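ESAT-6-like protein EsxO (Mycobacterium tuberculosis, PDB 3OGI) is a secreted WXG100 protein of the ESAT-6 subfamily whose helical hairpin pairs with another protein chain, its precise role being unsettled. Local coordinates at residues Gly22-Glu27 against Gln62-Gln67; Arg33-Ala38 against Gln51-Gln56. All coordinates share one frame; numbering follows the deposited sequence.

Contact 1: residues Gly22-Glu27 against Gln62-Gln67; sequences GLLEAE and QVIYEQ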
loop_
_atom_site.group_PDB
_atom_site.type_symbol
_atom_site.label_atom_id
_atom_site.label_comp_id
_atom_site.label_asym_id
_atom_site.label_seq_id
_atom_site.Cartn_x
_atom_site.Cartn_y
_atom_site.Cartn_z
ATOM N N GLY A 22 1.223 -15.402 -0.393
ATOM C CA GLY A 22 -0.094 -15.602 0.170
ATOM C C GLY A 22 -0.341 -14.517 1.194
ATOM O O GLY A 22 -1.416 -13.927 1.249
ATOM N N LEU A 23 0.664 -14.219 2.006
ATOM C CA LEU A 23 0.464 -13.171 2.984
ATOM C C LEU A 23 0.295 -11.807 2.308
ATOM O O LEU A 23 -0.524 -10.994 2.748
ATOM C CB LEU A 23 1.541 -13.189 4.076
ATOM C CG LEU A 23 1.430 -14.505 4.874
ATOM C CD1 LEU A 23 2.440 -14.628 6.006
ATOM C CD2 LEU A 23 0.030 -14.662 5.428
ATOM N N LEU A 24 1.013 -11.575 1.210
ATOM C CA LEU A 24 0.905 -10.294 0.514
ATOM C C LEU A 24 -0.521 -10.076 0.045
ATOM O O LEU A 24 -1.072 -8.990 0.196
ATOM C CB LEU A 24 1.878 -10.180 -0.665
ATOM C CG LEU A 24 1.941 -8.792 -1.335
ATOM C CD1 LEU A 24 2.312 -7.723 -0.326
ATOM C CD2 LEU A 24 2.913 -8.767 -2.495
ATOM N N GLU A 25 -1.130 -11.121 -0.499
ATOM C CA GLU A 25 -2.495 -11.021 -1.000
ATOM C C GLU A 25 -3.543 -10.795 0.120
ATOM O O GLU A 25 -4.567 -10.110 -0.095
ATOM C CB GLU A 25 -2.833 -12.247 -1.858
ATOM C CG GLU A 25 -4.174 -12.168 -2.587
ATOM C CD GLU A 25 -4.346 -10.909 -3.447
ATOM O OE1 GLU A 25 -3.335 -10.248 -3.790
ATOM O OE2 GLU A 25 -5.510 -10.594 -3.785
ATOM N N ALA A 26 -3.304 -11.365 1.304
ATOM C CA ALA A 26 -4.174 -11.041 2.435
ATOM C C ALA A 26 -4.064 -9.542 2.707
ATOM O O ALA A 26 -5.056 -8.855 2.951
ATOM C CB ALA A 26 -3.814 -11.856 3.692
ATOM N N GLU A 27 -2.849 -9.028 2.631
ATOM C CA GLU A 27 -2.667 -7.609 2.885
ATOM C C GLU A 27 -3.377 -6.735 1.833
ATOM O O GLU A 27 -3.978 -5.718 2.153
ATOM C CB GLU A 27 -1.179 -7.252 2.982
ATOM C CG GLU A 27 -0.962 -5.742 3.060
ATOM C CD GLU A 27 -1.695 -5.087 4.229
ATOM O OE1 GLU A 27 -2.275 -5.806 5.067
ATOM O OE2 GLU A 27 -1.698 -3.842 4.307
ATOM N N GLN A 62 -1.009 -8.183 -8.475
ATOM C CA GLN A 62 -1.051 -9.318 -9.387
ATOM C C GLN A 62 0.325 -9.589 -10.000
ATOM O O GLN A 62 0.744 -10.745 -10.116
ATOM C CB GLN A 62 -2.127 -9.151 -10.461
ATOM C CG GLN A 62 -2.431 -10.433 -11.237
ATOM C CD GLN A 62 -2.550 -11.666 -10.328
ATOM O OE1 GLN A 62 -2.032 -12.742 -10.649
ATOM N NE2 GLN A 62 -3.240 -11.512 -9.194
ATOM N N VAL A 63 1.044 -8.530 -10.360
ATOM C CA VAL A 63 2.390 -8.708 -10.882
ATOM C C VAL A 63 3.286 -9.391 -9.857
ATOM O O VAL A 63 4.072 -10.272 -10.193
ATOM C CB VAL A 63 3.041 -7.381 -11.275
ATOM C CG1 VAL A 63 4.556 -7.557 -11.406
ATOM C CG2 VAL A 63 2.453 -6.868 -12.556
ATOM N N ILE A 64 3.180 -8.982 -8.602
ATOM C CA ILE A 64 4.034 -9.584 -7.589
ATOM C C ILE A 64 3.656 -11.047 -7.442
ATOM O O ILE A 64 4.516 -11.914 -7.470
ATOM C CB ILE A 64 3.936 -8.859 -6.229
ATOM C CG1 ILE A 64 4.491 -7.432 -6.340
ATOM C CG2 ILE A 64 4.662 -9.659 -5.151
ATOM C CD1 ILE A 64 4.249 -6.556 -5.091
ATOM N N TYR A 65 2.357 -11.306 -7.314
ATOM C CA TYR A 65 1.838 -12.654 -7.137
ATOM C C TYR A 65 2.279 -13.548 -8.285
ATOM O O TYR A 65 2.705 -14.678 -8.063
ATOM C CB TYR A 65 0.300 -12.651 -7.016
ATOM C CG TYR A 65 -0.270 -13.914 -6.378
ATOM C CD1 TYR A 65 -0.763 -14.958 -7.159
ATOM C CD2 TYR A 65 -0.300 -14.066 -4.987
ATOM C CE1 TYR A 65 -1.274 -16.122 -6.574
ATOM C CE2 TYR A 65 -0.811 -15.225 -4.394
ATOM C CZ TYR A 65 -1.294 -16.250 -5.191
ATOM O OH TYR A 65 -1.800 -17.397 -4.605
ATOM N N GLU A 66 2.183 -13.039 -9.510
ATOM C CA GLU A 66 2.564 -13.813 -10.692
ATOM C C GLU A 66 3.990 -14.327 -10.572
ATOM O O GLU A 66 4.234 -15.528 -10.680
ATOM C CB GLU A 66 2.410 -12.990 -11.986
ATOM C CG GLU A 66 1.007 -13.012 -12.608
ATOM C CD GLU A 66 0.810 -11.966 -13.719
ATOM O OE1 GLU A 66 1.795 -11.297 -14.116
ATOM O OE2 GLU A 66 -0.338 -11.810 -14.192
ATOM N N GLN A 67 4.926 -13.415 -10.331
ATOM C CA GLN A 67 6.348 -13.746 -10.344
ATOM C C GLN A 67 6.785 -14.683 -9.220
ATOM O O GLN A 67 7.939 -15.099 -9.163
ATOM C CB GLN A 67 7.178 -12.466 -10.296
ATOM C CG GLN A 67 6.885 -11.501 -11.431
ATOM C CD GLN A 67 7.368 -12.010 -12.779
ATOM O OE1 GLN A 67 7.436 -13.219 -13.015
ATOM N NE2 GLN A 67 7.713 -11.085 -13.671
#
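Leu24 and Ile64 meet with their side chains crossing at about a right angle, with one leucine methyl set against the two branches of the isoleucine. That methyl is Leu24 CD2, which lies 3.3 Å from Ile64 CG2 and 3.7 Å from Ile64 CD1. Both branches of the isoleucine, CG2 and CD1, therefore bear on a single carbon, with Ile64 CB behind them at 3.9 Å from Leu24 CD2. Leu24 reaches across because its CG is anti to the backbone N (chi1 -173°). A branched aliphatic pair suits this buried strip, which holds no hydrogen bond between the segments. On the more open flank the Tyr65 ring lies obliquely against helix 22-27: Tyr65 CE2 is 4.4 Å from Glu25 CB and 4.5 Å from Gly22 N. Gly22 adds only backbone here, while Glu25 offers its aliphatic base to the ring and sends its carboxylate to His28, where OE1 is hydrogen-bonded to ND1. Helix 22-27 and helix 62-66 run antiparallel, at 166°, with their axes 10.1 Å apart at closest approach. They belong to helices 14-37 and 51-66, and the partner protein packs an acidic side chain on Leu24 and an aromatic one on Ile64.

Contact 2: residues Arg33-Ala38 against Gln51-Gln56; sequences RDVLAA and QEFITQ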
loop_
_atom_site.group_PDB
_atom_site.type_symbol
_atom_site.label_atom_id
_atom_site.label_comp_id
_atom_site.label_asym_id
_atom_site.label_seq_id
_atom_site.Cartn_x
_atom_site.Cartn_y
_atom_site.Cartn_z
ATOM N N ARG A 33 -10.516 -3.500 1.732
ATOM C CA ARG A 33 -11.530 -3.247 2.747
ATOM C C ARG A 33 -11.451 -1.798 3.199
ATOM O O ARG A 33 -12.467 -1.125 3.311
ATOM C CB ARG A 33 -11.372 -4.182 3.941
ATOM C CG ARG A 33 -12.320 -5.385 3.952
ATOM C CD ARG A 33 -11.874 -6.421 4.990
ATOM N NE ARG A 33 -11.237 -7.562 4.347
ATOM C CZ ARG A 33 -10.105 -8.131 4.744
ATOM N NH1 ARG A 33 -9.458 -7.694 5.814
ATOM N NH2 ARG A 33 -9.634 -9.163 4.068
ATOM N N ASP A 34 -10.248 -1.295 3.432
ATOM C CA ASP A 34 -10.129 0.076 3.903
ATOM C C ASP A 34 -10.539 1.114 2.847
ATOM O O ASP A 34 -11.196 2.117 3.165
ATOM C CB ASP A 34 -8.734 0.349 4.458
ATOM C CG ASP A 34 -8.625 0.002 5.931
ATOM O OD1 ASP A 34 -9.662 0.012 6.630
ATOM O OD2 ASP A 34 -7.504 -0.280 6.393
ATOM N N VAL A 35 -10.160 0.852 1.599
ATOM C CA VAL A 35 -10.509 1.714 0.486
ATOM C C VAL A 35 -12.028 1.810 0.382
ATOM O O VAL A 35 -12.581 2.906 0.317
ATOM C CB VAL A 35 -9.888 1.189 -0.842
ATOM C CG1 VAL A 35 -10.618 1.735 -2.061
ATOM C CG2 VAL A 35 -8.393 1.493 -0.898
ATOM N N LEU A 36 -12.699 0.664 0.386
ATOM C CA LEU A 36 -14.163 0.633 0.358
ATOM C C LEU A 36 -14.737 1.411 1.521
ATOM O O LEU A 36 -15.707 2.146 1.367
ATOM C CB LEU A 36 -14.685 -0.800 0.453
ATOM C CG LEU A 36 -14.459 -1.681 -0.765
ATOM C CD1 LEU A 36 -15.102 -3.039 -0.553
ATOM C CD2 LEU A 36 -15.016 -0.994 -1.996
ATOM N N ALA A 37 -14.152 1.215 2.695
ATOM C CA ALA A 37 -14.602 1.912 3.883
ATOM C C ALA A 37 -14.399 3.423 3.730
ATOM O O ALA A 37 -15.101 4.210 4.355
ATOM C CB ALA A 37 -13.874 1.388 5.135
ATOM N N ALA A 38 -13.450 3.826 2.894
ATOM C CA ALA A 38 -13.194 5.251 2.677
ATOM C C ALA A 38 -13.969 5.846 1.492
ATOM O O ALA A 38 -13.417 6.627 0.727
ATOM C CB ALA A 38 -11.692 5.500 2.503
ATOM N N GLN A 51 -12.536 3.840 -8.833
ATOM C CA GLN A 51 -12.415 2.417 -9.127
ATOM C C GLN A 51 -11.091 2.141 -9.837
ATOM O O GLN A 51 -10.672 0.990 -9.985
ATOM C CB GLN A 51 -13.602 1.932 -9.966
ATOM C CG GLN A 51 -14.948 2.022 -9.244
ATOM C CD GLN A 51 -16.006 2.761 -10.053
ATOM O OE1 GLN A 51 -16.200 2.488 -11.238
ATOM N NE2 GLN A 51 -16.691 3.708 -9.412
ATOM N N GLU A 52 -10.426 3.204 -10.271
ATOM C CA GLU A 52 -9.126 3.053 -10.903
ATOM C C GLU A 52 -8.034 2.820 -9.855
ATOM O O GLU A 52 -7.048 2.126 -10.104
ATOM C CB GLU A 52 -8.810 4.254 -11.800
ATOM C CG GLU A 52 -9.345 4.085 -13.214
ATOM C CD GLU A 52 -9.866 5.385 -13.823
ATOM O OE1 GLU A 52 -9.588 6.474 -13.268
ATOM O OE2 GLU A 52 -10.563 5.310 -14.863
ATOM N N PHE A 53 -8.212 3.399 -8.677
ATOM C CA PHE A 53 -7.262 3.164 -7.620
ATOM C C PHE A 53 -7.209 1.654 -7.370
ATOM O O PHE A 53 -6.134 1.049 -7.365
ATOM C CB PHE A 53 -7.657 3.921 -6.356
ATOM C CG PHE A 53 -6.640 3.815 -5.271
ATOM C CD1 PHE A 53 -6.721 2.810 -4.332
ATOM C CD2 PHE A 53 -5.574 4.700 -5.217
ATOM C CE1 PHE A 53 -5.757 2.690 -3.326
ATOM C CE2 PHE A 53 -4.606 4.592 -4.216
ATOM C CZ PHE A 53 -4.702 3.582 -3.271
ATOM N N ILE A 54 -8.383 1.055 -7.204
ATOM C CA ILE A 54 -8.522 -0.377 -6.971
ATOM C C ILE A 54 -7.936 -1.218 -8.099
ATOM O O ILE A 54 -7.310 -2.252 -7.853
ATOM C CB ILE A 54 -10.010 -0.741 -6.825
ATOM C CG1 ILE A 54 -10.526 -0.293 -5.459
ATOM C CG2 ILE A 54 -10.242 -2.233 -7.045
ATOM C CD1 ILE A 54 -12.009 -0.001 -5.451
ATOM N N THR A 55 -8.161 -0.790 -9.337
ATOM C CA THR A 55 -7.647 -1.529 -10.480
ATOM C C THR A 55 -6.116 -1.475 -10.537
ATOM O O THR A 55 -5.455 -2.491 -10.752
ATOM C CB THR A 55 -8.259 -1.028 -11.819
ATOM O OG1 THR A 55 -9.585 -1.543 -11.957
ATOM C CG2 THR A 55 -7.427 -1.499 -13.022
ATOM N N GLN A 56 -5.552 -0.292 -10.352
ATOM C CA GLN A 56 -4.102 -0.155 -10.416
ATOM C C GLN A 56 -3.443 -0.876 -9.252
ATOM O O GLN A 56 -2.432 -1.544 -9.409
ATOM C CB GLN A 56 -3.699 1.313 -10.401
ATOM C CG GLN A 56 -3.216 1.827 -11.730
ATOM C CD GLN A 56 -2.267 2.997 -11.556
ATOM O OE1 GLN A 56 -1.277 2.911 -10.822
ATOM N NE2 GLN A 56 -2.576 4.105 -12.213
#
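Gln51 O, in the helical turn that presents Phe53 and Ile54 to Val35, accepts two bonds from one residue: the backbone N of Thr55 at 3.1 Å and, weakly, Thr55 OG1 at 3.4 Å from that same Gln51 O. A threonine hydroxyl on an exposed face of a helix can fold back in this way onto the carbonyl one turn earlier, though the bond here is weak. The contact itself is wholly apolar. Val35 divides its two methyls between two partners. Its CG2 approaches the Phe53 ring obliquely, 3.8 Å from Phe53 CE1 and 4.0 Å from Phe53 CD1. Its CG1 meets the isoleucine chain, 4.0 Å from Ile54 CG1 and 4.1 Å from Ile54 CD1. With CG1 anti to the backbone N (chi1 159°) and CG2 beside it, the valine forks between ring and chain, a task suited to a compact beta-branched residue. Outside the two segments, Asp34 makes a salt bridge to a basic side chain of the partner protein, a separate chain whose aromatic and apolar side chains also pack on Val35 and Phe53 respectively. The arrangement belongs to the turn end of the antiparallel helical hairpin characteristic of WXG100 proteins.

In the fold
Both contacts join helix 14-37 to helix 51-66, and contact 2 is nested within the chain loop that contact 1 closes; their centres are about 17 Å apart. Contact 1 lies nearer the middle of the chain, about 5 Å from its centre, and includes two buried residues. Contact 2, about 11 Å from that centre, is a surface contact whose segments flank, in sequence, the unmodelled residues 40-48, which contain the WXG tripeptide of the family. Neither is hydrogen-bonded across the helices. Contact 1 pairs aliphatic chains and flanks them with a tyrosine lying obliquely against a glycine and a glutamate; contact 2 sets one valine against phenylalanine and isoleucine. Both also adjoin the partner protein.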